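Local coordinates for probable 2-dehydropantoate 2-reductase (Bacillus subtilis, PDB 3EGO), which probably catalyses the NADPH-dependent reduction of ketopantoate (2-dehydropantoate) to pantoate, a step on the way to pantothenate, at residues K143-F147 / D173-L177; R33-A37 / S59-S63; T259-I265 / Y286-K290; C220-K224 / E271-Q275. All blocks are in the same frame, centred on the assembly; numbering follows the deposited sequence.

Interaction 1 of 4, residues K143-F147 / D173-L177; sequences KWSAF and DWYRL
Aromatic and aliphatic side chains of W174 and L177, at the start of helix 174-195, pack against S145 of strand 142-146 and F147 close by in the chain, joining a strand of the Rossmann-type domain's mixed sheet to the first long helix of the C-terminal domain. F147 turns an edge to the face of the W174 indole, a T-shaped pair with the six-membered rings 4.9 Å apart at their centroids and the planes at 59°. F147 CE1 comes within 3.5 Å of W174 CZ2, while Y175 CB covers the opposite indole face, so the ring is held from both sides. A chi1 of 78° sets W174 CG between the backbone N and carbonyl carbon, swinging the indole off the helix start toward F147. Nearer the backbone, S145 CB meets W174 CB at 3.5 Å, and L177 CD2 fits beside S145 OG, whose hydrogen bond goes to E171 O. A water bridges the backbones, donating to A146 O (2.8 Å) and accepting a weak bond from W174 N. D173 caps the helix, its OD1 accepting from Y175 N at 3.1 Å. A serine at W174 would probably leave the F147 edge without its aromatic face and open a gap between strand and helix. Strand 116-128 packs on the contact through I117 (touching F147), V119 (W174) and I121 (L177), and helix 103-109 closes in with L108 and I105.

Interaction 2 of 4, residues R33-A37 / S59-S63; sequences RQEQA and SADTS
The Q34 carboxamide meets T62 through its nitrogen alone: NE2 gives a weak hydrogen bond to T62 OG1 at 3.3 Å, bent to an angle of 125° at the hydrogen. The contact belongs to the Rossmann-type NADP-binding domain, where the first turn of helix 34-43 lies against the end of strand 52-61, a strand that pairs in parallel with strand 26-30. Two other flat groups are engaged within their own segments. The R33 guanidinium takes E35 OE2 at its edge, in plane, in a salt bridge of 2.8 Å from NH1, although the carboxylate itself is entered from above its plane. The D61 carboxylate receives T62 N on the anti lone pair of OD2, while S63 N reaches the same oxygen from above the plane, closing an Asx turn. Small side chains permit the close approach: A37 CB rests 3.8 Å from A60 CB, and the backbones come near enough that A60 CB also touches A37 O. A60 N is hydrogen-bonded to Q41 OE1, on the same helix one turn beyond A37. R33, the N-cap residue, has a second partner for its charge in D131, and its side chain lies about 6 Å from G10, in the glycine-rich loop expected by similarity to bind NADP. With CG2 anti to its carbonyl carbon, T62 brings that methyl against the helix start, where CG2 lies 3.6 Å from Q34 CA.

Interaction 3 of 4, residues T259-I265 / Y286-K290; sequences TEADAII and YGSIK
D262 and A261, at the start of helix 261-274, meet Y286 and K290 of helix 280-291 in an antiparallel helix pair of the all-helical C-terminal domain; the short axes run 10.8 Å apart at 167°. Polar contacts centre on the D262 carboxylate. Y286 OH donates to OD1 of D262 over a short 2.5 Å, arriving on the syn side but tilted 32° from the carboxylate plane; relative to the tyrosine, the oxygen lies at the ring edge, in plane. K290 NZ straddles the same carboxylate, 3.1 Å from D262 OD2 and equally far from OD1, in a salt bridge whose individual hydrogen bonds are weak. The lysine bends at chi2 and chi3 to get there, and its CG lies 3.6 Å above the Y286 ring plane, over the centre; tyrosine and lysine thus approach one acid together, and the positive charge would probably favour its ionised form. Apolar contacts fill the rest. I265 CG2 packs on Y286 CB at 3.8 Å, and A261 CB faces both the tyrosine ring and I289 CG2. Elsewhere I289 and I265 lean on L194 and P190 of helix 174-195. At the helix entrance, N-cap E260, by similarity an NADP-binding residue, accepts at OE2 a hydrogen bond from N100 ND2. T259 closes an ST turn: its OG1, also paired with E293 and 3.7 Å from I289 CG2, accepts from A261 N at 2.9 Å.

Interaction 4 of 4, residues C220-K224 / E271-Q275; sequences CRILK and EASLQ
Q275 and I222 carry this contact between the ends of helices 206-223 and 261-274, with A272 as the floor beneath the isoleucine. The Q275 amide uses both of its polar atoms. NE2 donates to I222 O at 2.9 Å, nearly straight at 166°, in the carbonyl plane and on a lone pair. OE1 accepts from R221 NH1 at 3.2 Å, with the guanidinium and amide planes 42° apart; a water spans R221 NH2 and the same OE1. K224 CE also lies against OE1, at 3.1 Å. The I222 carbonyl is available because its helix is finishing in a Schellman motif: K224, with positive phi, is the C-prime residue, L225 N bonds to C220 O, and K224 N bonds weakly to R221 O. A leucine in place of Q275 would probably leave I222 O and R221 NH1 without their amide partners and remove the oxygen that holds the bridging water. Alongside these polar bonds, I222 spreads its two branches over the other helix. CG2, anti to the backbone N, touches E271 CB at 3.5 Å, and CD1 meets A272 CB at 3.7 Å. L268 and L277 press on the same isoleucine, while the E271 carboxylate turns elsewhere, to H106 NE2.

In the fold
The four contacts follow the two-domain plan of the enzyme. Interaction 2 lies wholly in the nucleotide-binding domain, interactions 3 and 4 in the helical one, and interaction 1 joins the two. Interactions 1 and 2 reach the same sheet, with centres 30 Å apart. Interaction 1 touches interaction 4 through a probable hydrogen bond between Y175 OH and L223 O. Interactions 3 and 4 share helix 261-274, their centres 17 Å apart. By similarity, the active site lies between the domains: L177 is about 7 Å from the proposed proton donor K181 (side chain to side chain), and I265 about 7 Å from the substrate-binding N189. Interaction 4 stands away from these sites.

Interaction 1 of 4, residues K143-F147 / D173-L177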
loop_
_atom_site.group_PDB
_atom_site.type_symbol
_atom_site.label_atom_id
_atom_site.label_comp_id
_atom_site.label_asym_id
_atom_site.label_seq_id
_atom_site.Cartn_x
_atom_site.Cartn_y
_atom_site.Cartn_z
ATOM N N LYS A 143 -9.205 4.432 -31.329
ATOM C CA LYS A 143 -10.664 4.451 -31.526
ATOM C C LYS A 143 -11.230 5.734 -30.954
ATOM O O LYS A 143 -10.836 6.195 -29.876
ATOM C CB LYS A 143 -11.303 3.219 -30.855
ATOM C CG LYS A 143 -10.894 1.884 -31.493
ATOM C CD LYS A 143 -11.330 0.709 -30.651
ATOM C CE LYS A 143 -11.289 -0.611 -31.438
ATOM N NZ LYS A 143 -10.964 -1.750 -30.542
ATOM N N TRP A 144 -12.148 6.356 -31.673
ATOM C CA TRP A 144 -12.652 7.649 -31.234
ATOM C C TRP A 144 -14.177 7.727 -31.421
ATOM O O TRP A 144 -14.750 6.929 -32.176
ATOM C CB TRP A 144 -11.984 8.804 -31.986
ATOM C CG TRP A 144 -12.264 8.746 -33.433
ATOM C CD1 TRP A 144 -11.662 7.931 -34.364
ATOM C CD2 TRP A 144 -13.244 9.518 -34.135
ATOM N NE1 TRP A 144 -12.225 8.150 -35.606
ATOM C CE2 TRP A 144 -13.185 9.134 -35.497
ATOM C CE3 TRP A 144 -14.165 10.504 -33.737
ATOM C CZ2 TRP A 144 -14.056 9.682 -36.487
ATOM C CZ3 TRP A 144 -15.023 11.069 -34.718
ATOM C CH2 TRP A 144 -14.954 10.646 -36.081
ATOM N N SER A 145 -14.796 8.689 -30.729
ATOM C CA SER A 145 -16.247 8.919 -30.774
ATOM C C SER A 145 -16.473 10.404 -30.688
ATOM O O SER A 145 -15.591 11.121 -30.201
ATOM C CB SER A 145 -16.908 8.288 -29.563
ATOM O OG SER A 145 -16.614 6.908 -29.494
ATOM N N ALA A 146 -17.641 10.892 -31.124
ATOM C CA ALA A 146 -18.050 12.271 -30.853
ATOM C C ALA A 146 -18.492 12.468 -29.399
ATOM O O ALA A 146 -19.205 11.643 -28.828
ATOM C CB ALA A 146 -19.266 12.712 -31.818
ATOM N N PHE A 147 -18.099 13.566 -28.794
ATOM C CA PHE A 147 -18.555 13.814 -27.424
ATOM C C PHE A 147 -19.631 14.897 -27.520
ATOM O O PHE A 147 -19.485 15.899 -28.221
ATOM C CB PHE A 147 -17.400 14.230 -26.506
ATOM C CG PHE A 147 -17.790 14.477 -25.065
ATOM C CD1 PHE A 147 -17.880 13.437 -24.149
ATOM C CD2 PHE A 147 -18.035 15.761 -24.618
ATOM C CE1 PHE A 147 -18.213 13.689 -22.798
ATOM C CE2 PHE A 147 -18.381 16.000 -23.282
ATOM C CZ PHE A 147 -18.471 14.964 -22.384
ATOM N N ASP A 173 -20.565 5.072 -29.624
ATOM C CA ASP A 173 -20.855 5.333 -28.199
ATOM C C ASP A 173 -19.591 5.654 -27.378
ATOM O O ASP A 173 -18.852 4.746 -26.984
ATOM C CB ASP A 173 -21.526 4.122 -27.595
ATOM C CG ASP A 173 -21.909 4.340 -26.126
ATOM O OD1 ASP A 173 -21.887 5.500 -25.634
ATOM O OD2 ASP A 173 -22.250 3.335 -25.483
ATOM N N TRP A 174 -19.384 6.929 -27.123
ATOM C CA TRP A 174 -18.190 7.413 -26.425
ATOM C C TRP A 174 -18.156 6.797 -25.022
ATOM O O TRP A 174 -17.094 6.401 -24.520
ATOM C CB TRP A 174 -18.157 8.963 -26.389
ATOM C CG TRP A 174 -19.059 9.622 -25.375
ATOM C CD1 TRP A 174 -20.254 10.236 -25.617
ATOM C CD2 TRP A 174 -18.817 9.762 -23.957
ATOM N NE1 TRP A 174 -20.783 10.729 -24.439
ATOM C CE2 TRP A 174 -19.928 10.440 -23.407
ATOM C CE3 TRP A 174 -17.783 9.354 -23.104
ATOM C CZ2 TRP A 174 -20.026 10.741 -22.033
ATOM C CZ3 TRP A 174 -17.881 9.639 -21.753
ATOM C CH2 TRP A 174 -18.998 10.339 -21.232
ATOM N N TYR A 175 -19.328 6.641 -24.404
ATOM C CA TYR A 175 -19.330 6.230 -23.005
ATOM C C TYR A 175 -18.966 4.770 -22.871
ATOM O O TYR A 175 -18.164 4.382 -22.014
ATOM C CB TYR A 175 -20.669 6.553 -22.331
ATOM C CG TYR A 175 -20.677 6.174 -20.864
ATOM C CD1 TYR A 175 -20.207 7.054 -19.892
ATOM C CD2 TYR A 175 -21.142 4.933 -20.456
ATOM C CE1 TYR A 175 -20.212 6.694 -18.540
ATOM C CE2 TYR A 175 -21.157 4.573 -19.108
ATOM C CZ TYR A 175 -20.695 5.455 -18.171
ATOM O OH TYR A 175 -20.713 5.082 -16.843
ATOM N N ARG A 176 -19.503 3.940 -23.755
ATOM C CA ARG A 176 -19.113 2.551 -23.785
ATOM C C ARG A 176 -17.625 2.367 -24.114
ATOM O O ARG A 176 -16.918 1.492 -23.540
ATOM C CB ARG A 176 -19.951 1.813 -24.838
ATOM C CG ARG A 176 -19.630 0.339 -24.888
ATOM C CD ARG A 176 -20.567 -0.401 -25.847
ATOM N NE ARG A 176 -21.971 -0.192 -25.493
ATOM C CZ ARG A 176 -23.001 -0.572 -26.245
ATOM N NH1 ARG A 176 -22.790 -1.179 -27.409
ATOM N NH2 ARG A 176 -24.243 -0.335 -25.834
ATOM N N LEU A 177 -17.156 3.158 -25.075
ATOM C CA LEU A 177 -15.744 3.068 -25.492
ATOM C C LEU A 177 -14.787 3.266 -24.280
ATOM O O LEU A 177 -13.925 2.416 -23.974
ATOM C CB LEU A 177 -15.477 4.121 -26.590
ATOM C CG LEU A 177 -14.039 4.041 -27.141
ATOM C CD1 LEU A 177 -13.648 2.629 -27.573
ATOM C CD2 LEU A 177 -13.888 5.027 -28.272
HETATM O O HOH W 1 -20.740 9.303 -29.047
#

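Interaction 2 of 4, residues R33-A37 / S59-S63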
loop_
_atom_site.group_PDB
_atom_site.type_symbol
_atom_site.label_atom_id
_atom_site.label_comp_id
_atom_site.label_asym_id
_atom_site.label_seq_id
_atom_site.Cartn_x
_atom_site.Cartn_y
_atom_site.Cartn_z
ATOM N N ARG A 33 8.354 21.695 -22.714
ATOM C CA ARG A 33 9.800 22.067 -22.662
ATOM C C ARG A 33 10.411 22.527 -23.999
ATOM O O ARG A 33 10.429 21.790 -24.994
ATOM C CB ARG A 33 10.635 20.933 -22.078
ATOM C CG ARG A 33 10.066 20.370 -20.792
ATOM C CD ARG A 33 10.694 19.029 -20.450
ATOM N NE ARG A 33 10.177 17.896 -21.228
ATOM C CZ ARG A 33 10.907 17.159 -22.071
ATOM N NH1 ARG A 33 12.191 17.422 -22.282
ATOM N NH2 ARG A 33 10.350 16.150 -22.708
ATOM N N GLN A 34 10.916 23.765 -24.024
ATOM C CA GLN A 34 11.519 24.315 -25.257
ATOM C C GLN A 34 12.629 23.416 -25.814
ATOM O O GLN A 34 12.884 23.359 -27.027
ATOM C CB GLN A 34 12.032 25.748 -24.970
ATOM C CG GLN A 34 12.175 26.643 -26.195
ATOM C CD GLN A 34 11.613 28.047 -25.935
ATOM O OE1 GLN A 34 12.359 29.027 -25.872
ATOM N NE2 GLN A 34 10.285 28.138 -25.764
ATOM N N GLU A 35 13.309 22.699 -24.933
ATOM C CA GLU A 35 14.414 21.840 -25.376
ATOM C C GLU A 35 13.903 20.677 -26.209
ATOM O O GLU A 35 14.571 20.214 -27.151
ATOM C CB GLU A 35 15.145 21.280 -24.170
ATOM C CG GLU A 35 14.206 21.041 -23.028
ATOM C CD GLU A 35 14.753 20.045 -22.036
ATOM O OE1 GLU A 35 16.009 19.868 -22.001
ATOM O OE2 GLU A 35 13.925 19.444 -21.309
ATOM N N GLN A 36 12.734 20.156 -25.843
ATOM C CA GLN A 36 12.178 19.129 -26.717
ATOM C C GLN A 36 11.695 19.741 -28.010
ATOM O O GLN A 36 11.954 19.220 -29.061
ATOM C CB GLN A 36 11.019 18.427 -26.053
ATOM C CG GLN A 36 10.403 17.375 -27.014
ATOM C CD GLN A 36 9.334 16.556 -26.307
ATOM O OE1 GLN A 36 8.674 17.033 -25.392
ATOM N NE2 GLN A 36 9.178 15.314 -26.723
ATOM N N ALA A 37 10.944 20.841 -27.927
ATOM C CA ALA A 37 10.460 21.506 -29.121
ATOM C C ALA A 37 11.605 21.830 -30.067
ATOM O O ALA A 37 11.493 21.637 -31.279
ATOM C CB ALA A 37 9.632 22.761 -28.755
ATOM N N SER A 59 6.985 20.035 -37.040
ATOM C CA SER A 59 7.221 21.300 -36.327
ATOM C C SER A 59 6.960 21.085 -34.843
ATOM O O SER A 59 6.384 20.062 -34.445
ATOM C CB SER A 59 6.346 22.441 -36.870
ATOM O OG SER A 59 6.485 22.520 -38.274
ATOM N N ALA A 60 7.395 22.035 -34.018
ATOM C CA ALA A 60 7.183 21.957 -32.588
ATOM C C ALA A 60 7.068 23.358 -31.971
ATOM O O ALA A 60 7.516 24.348 -32.556
ATOM C CB ALA A 60 8.285 21.150 -31.934
ATOM N N ASP A 61 6.467 23.445 -30.805
ATOM C CA ASP A 61 6.248 24.727 -30.170
ATOM C C ASP A 61 5.943 24.451 -28.718
ATOM O O ASP A 61 5.714 23.302 -28.348
ATOM C CB ASP A 61 5.055 25.428 -30.816
ATOM C CG ASP A 61 5.211 26.936 -30.857
ATOM O OD1 ASP A 61 5.043 27.494 -31.972
ATOM O OD2 ASP A 61 5.493 27.545 -29.787
ATOM N N THR A 62 5.924 25.508 -27.897
ATOM C CA THR A 62 5.685 25.368 -26.481
ATOM C C THR A 62 4.344 26.011 -26.193
ATOM O O THR A 62 3.868 26.037 -25.073
ATOM C CB THR A 62 6.825 26.018 -25.661
ATOM O OG1 THR A 62 7.121 27.299 -26.205
ATOM C CG2 THR A 62 8.097 25.169 -25.761
ATOM N N SER A 63 3.713 26.492 -27.248
ATOM C CA SER A 63 2.387 27.045 -27.094
ATOM C C SER A 63 1.561 26.782 -28.340
ATOM O O SER A 63 2.093 26.532 -29.420
ATOM C CB SER A 63 2.491 28.544 -26.801
ATOM O OG SER A 63 3.160 29.172 -27.889
#

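Interaction 3 of 4, residues T259-I265 / Y286-K290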
loop_
_atom_site.group_PDB
_atom_site.type_symbol
_atom_site.label_atom_id
_atom_site.label_comp_id
_atom_site.label_asym_id
_atom_site.label_seq_id
_atom_site.Cartn_x
_atom_site.Cartn_y
_atom_site.Cartn_z
ATOM N N THR A 259 0.885 9.543 -10.078
ATOM C CA THR A 259 0.230 8.476 -10.789
ATOM C C THR A 259 -1.015 9.031 -11.477
ATOM O O THR A 259 -1.338 10.211 -11.359
ATOM C CB THR A 259 -0.211 7.367 -9.837
ATOM O OG1 THR A 259 -1.376 7.815 -9.140
ATOM C CG2 THR A 259 0.869 7.038 -8.837
ATOM N N GLU A 260 -1.722 8.162 -12.190
ATOM C CA GLU A 260 -3.021 8.527 -12.756
ATOM C C GLU A 260 -4.183 8.160 -11.817
ATOM O O GLU A 260 -5.274 7.840 -12.282
ATOM C CB GLU A 260 -3.196 7.803 -14.079
ATOM C CG GLU A 260 -2.068 8.083 -15.077
ATOM C CD GLU A 260 -2.198 7.264 -16.360
ATOM O OE1 GLU A 260 -2.601 6.074 -16.299
ATOM O OE2 GLU A 260 -1.907 7.837 -17.424
ATOM N N ALA A 261 -3.924 8.101 -10.508
ATOM C CA ALA A 261 -4.993 7.792 -9.530
ATOM C C ALA A 261 -6.197 8.733 -9.680
ATOM O O ALA A 261 -7.377 8.303 -9.614
ATOM C CB ALA A 261 -4.427 7.853 -8.080
ATOM N N ASP A 262 -5.954 10.020 -9.859
ATOM C CA ASP A 262 -7.105 10.927 -9.908
ATOM C C ASP A 262 -7.960 10.673 -11.145
ATOM O O ASP A 262 -9.195 10.744 -11.074
ATOM C CB ASP A 262 -6.687 12.386 -9.886
ATOM C CG ASP A 262 -6.135 12.820 -8.563
ATOM O OD1 ASP A 262 -6.422 12.160 -7.545
ATOM O OD2 ASP A 262 -5.403 13.831 -8.555
ATOM N N ALA A 263 -7.305 10.377 -12.269
ATOM C CA ALA A 263 -8.012 10.189 -13.547
ATOM C C ALA A 263 -8.686 8.833 -13.640
ATOM O O ALA A 263 -9.710 8.690 -14.291
ATOM C CB ALA A 263 -7.059 10.386 -14.719
ATOM N N ILE A 264 -8.128 7.833 -12.982
ATOM C CA ILE A 264 -8.717 6.504 -12.996
ATOM C C ILE A 264 -9.668 6.330 -11.820
ATOM O O ILE A 264 -10.869 6.028 -12.004
ATOM C CB ILE A 264 -7.659 5.409 -12.950
ATOM C CG1 ILE A 264 -6.740 5.456 -14.186
ATOM C CG2 ILE A 264 -8.287 4.040 -12.804
ATOM C CD1 ILE A 264 -7.269 4.718 -15.367
ATOM N N ILE A 265 -9.139 6.479 -10.609
ATOM C CA ILE A 265 -9.925 6.139 -9.431
ATOM C C ILE A 265 -10.770 7.297 -8.980
ATOM O O ILE A 265 -11.926 7.086 -8.578
ATOM C CB ILE A 265 -9.048 5.700 -8.212
ATOM C CG1 ILE A 265 -7.989 4.665 -8.613
ATOM C CG2 ILE A 265 -9.951 5.153 -7.092
ATOM C CD1 ILE A 265 -6.885 4.527 -7.581
ATOM N N TYR A 286 -7.341 4.435 -3.405
ATOM C CA TYR A 286 -7.082 5.826 -3.712
ATOM C C TYR A 286 -6.312 6.480 -2.572
ATOM O O TYR A 286 -5.282 7.109 -2.796
ATOM C CB TYR A 286 -8.408 6.559 -3.966
ATOM C CG TYR A 286 -8.256 8.011 -4.376
ATOM C CD1 TYR A 286 -7.816 8.359 -5.646
ATOM C CD2 TYR A 286 -8.526 9.034 -3.478
ATOM C CE1 TYR A 286 -7.660 9.707 -6.014
ATOM C CE2 TYR A 286 -8.370 10.372 -3.825
ATOM C CZ TYR A 286 -7.937 10.698 -5.101
ATOM O OH TYR A 286 -7.787 12.025 -5.454
ATOM N N GLY A 287 -6.806 6.354 -1.347
ATOM C CA GLY A 287 -6.104 6.983 -0.223
ATOM C C GLY A 287 -4.664 6.466 -0.102
ATOM O O GLY A 287 -3.754 7.229 0.146
ATOM N N SER A 288 -4.451 5.171 -0.310
ATOM C CA SER A 288 -3.122 4.582 -0.145
ATOM C C SER A 288 -2.174 4.986 -1.249
ATOM O O SER A 288 -0.989 5.176 -1.018
ATOM C CB SER A 288 -3.179 3.047 -0.143
ATOM O OG SER A 288 -4.036 2.558 0.868
ATOM N N ILE A 289 -2.669 5.034 -2.477
ATOM C CA ILE A 289 -1.801 5.501 -3.583
ATOM C C ILE A 289 -1.486 6.995 -3.432
ATOM O O ILE A 289 -0.335 7.441 -3.610
ATOM C CB ILE A 289 -2.454 5.287 -4.971
ATOM C CG1 ILE A 289 -2.804 3.828 -5.218
ATOM C CG2 ILE A 289 -1.533 5.847 -6.050
ATOM C CD1 ILE A 289 -1.669 2.911 -5.039
ATOM N N LYS A 290 -2.509 7.784 -3.143
ATOM C CA LYS A 290 -2.313 9.216 -2.878
ATOM C C LYS A 290 -1.346 9.503 -1.732
ATOM O O LYS A 290 -0.583 10.484 -1.780
ATOM C CB LYS A 290 -3.636 9.923 -2.579
ATOM C CG LYS A 290 -4.601 10.009 -3.799
ATOM C CD LYS A 290 -3.944 10.713 -4.991
ATOM C CE LYS A 290 -3.994 12.231 -4.840
ATOM N NZ LYS A 290 -3.776 12.873 -6.158
#

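Interaction 4 of 4, residues C220-K224 / E271-Q275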
loop_
_atom_site.group_PDB
_atom_site.type_symbol
_atom_site.label_atom_id
_atom_site.label_comp_id
_atom_site.label_asym_id
_atom_site.label_seq_id
_atom_site.Cartn_x
_atom_site.Cartn_y
_atom_site.Cartn_z
ATOM N N CYS A 220 -17.927 -1.563 -11.546
ATOM C CA CYS A 220 -18.952 -1.996 -12.500
ATOM C C CYS A 220 -20.302 -1.320 -12.231
ATOM O O CYS A 220 -20.912 -0.754 -13.142
ATOM C CB CYS A 220 -19.039 -3.522 -12.503
ATOM S SG CYS A 220 -20.261 -4.258 -13.654
ATOM N N ARG A 221 -20.750 -1.334 -10.974
ATOM C CA ARG A 221 -21.980 -0.627 -10.604
ATOM C C ARG A 221 -21.928 0.891 -10.785
ATOM O O ARG A 221 -22.893 1.496 -11.283
ATOM C CB ARG A 221 -22.416 -0.970 -9.181
ATOM C CG ARG A 221 -23.680 -0.239 -8.730
ATOM C CD ARG A 221 -24.893 -0.496 -9.689
ATOM N NE ARG A 221 -26.048 0.331 -9.320
ATOM C CZ ARG A 221 -26.215 1.591 -9.712
ATOM N NH1 ARG A 221 -25.322 2.163 -10.520
ATOM N NH2 ARG A 221 -27.274 2.284 -9.307
ATOM N N ILE A 222 -20.828 1.530 -10.384
ATOM C CA ILE A 222 -20.700 2.976 -10.511
ATOM C C ILE A 222 -20.814 3.395 -11.990
ATOM O O ILE A 222 -21.446 4.413 -12.333
ATOM C CB ILE A 222 -19.312 3.466 -9.954
ATOM C CG1 ILE A 222 -19.263 3.349 -8.419
ATOM C CG2 ILE A 222 -19.027 4.873 -10.357
ATOM C CD1 ILE A 222 -17.810 3.208 -7.853
ATOM N N LEU A 223 -20.206 2.600 -12.865
ATOM C CA LEU A 223 -20.203 2.915 -14.306
ATOM C C LEU A 223 -21.481 2.457 -15.019
ATOM O O LEU A 223 -21.713 2.829 -16.200
ATOM C CB LEU A 223 -18.998 2.256 -14.995
ATOM C CG LEU A 223 -17.631 2.754 -14.537
ATOM C CD1 LEU A 223 -16.551 1.789 -15.005
ATOM C CD2 LEU A 223 -17.329 4.209 -14.972
ATOM N N LYS A 224 -22.264 1.614 -14.339
ATOM C CA LYS A 224 -23.471 1.028 -14.920
ATOM C C LYS A 224 -23.162 0.281 -16.223
ATOM O O LYS A 224 -23.778 0.528 -17.264
ATOM C CB LYS A 224 -24.491 2.141 -15.174
ATOM C CG LYS A 224 -25.023 2.783 -13.909
ATOM C CD LYS A 224 -25.685 4.112 -14.202
ATOM C CE LYS A 224 -26.445 4.614 -12.998
ATOM N NZ LYS A 224 -27.024 5.968 -13.253
ATOM N N GLU A 271 -18.127 9.754 -9.096
ATOM C CA GLU A 271 -19.357 9.135 -9.593
ATOM C C GLU A 271 -20.123 8.305 -8.560
ATOM O O GLU A 271 -21.367 8.309 -8.561
ATOM C CB GLU A 271 -19.068 8.310 -10.857
ATOM C CG GLU A 271 -18.746 9.170 -12.047
ATOM C CD GLU A 271 -19.976 9.900 -12.537
ATOM O OE1 GLU A 271 -21.028 9.240 -12.625
ATOM O OE2 GLU A 271 -19.884 11.113 -12.806
ATOM N N ALA A 272 -19.405 7.589 -7.693
ATOM C CA ALA A 272 -20.047 6.829 -6.613
ATOM C C ALA A 272 -20.800 7.792 -5.722
ATOM O O ALA A 272 -21.952 7.533 -5.311
ATOM C CB ALA A 272 -19.005 6.059 -5.788
ATOM N N SER A 273 -20.141 8.899 -5.416
ATOM C CA SER A 273 -20.710 9.906 -4.529
ATOM C C SER A 273 -22.001 10.514 -5.110
ATOM O O SER A 273 -23.010 10.656 -4.403
ATOM C CB SER A 273 -19.678 10.992 -4.249
ATOM O OG SER A 273 -20.282 12.113 -3.643
ATOM N N LEU A 274 -21.975 10.846 -6.397
ATOM C CA LEU A 274 -23.141 11.438 -7.053
ATOM C C LEU A 274 -24.330 10.487 -7.065
ATOM O O LEU A 274 -25.470 10.929 -7.194
ATOM C CB LEU A 274 -22.822 11.858 -8.498
ATOM C CG LEU A 274 -21.857 13.003 -8.831
ATOM C CD1 LEU A 274 -21.629 13.070 -10.342
ATOM C CD2 LEU A 274 -22.324 14.361 -8.288
ATOM N N GLN A 275 -24.075 9.191 -6.974
ATOM C CA GLN A 275 -25.149 8.219 -7.022
ATOM C C GLN A 275 -25.493 7.634 -5.648
ATOM O O GLN A 275 -26.324 6.713 -5.558
ATOM C CB GLN A 275 -24.802 7.081 -7.977
ATOM C CG GLN A 275 -24.598 7.485 -9.440
ATOM C CD GLN A 275 -24.143 6.303 -10.274
ATOM O OE1 GLN A 275 -24.838 5.279 -10.376
ATOM N NE2 GLN A 275 -22.949 6.416 -10.839
HETATM O O HOH W 2 -27.382 4.788 -9.408
#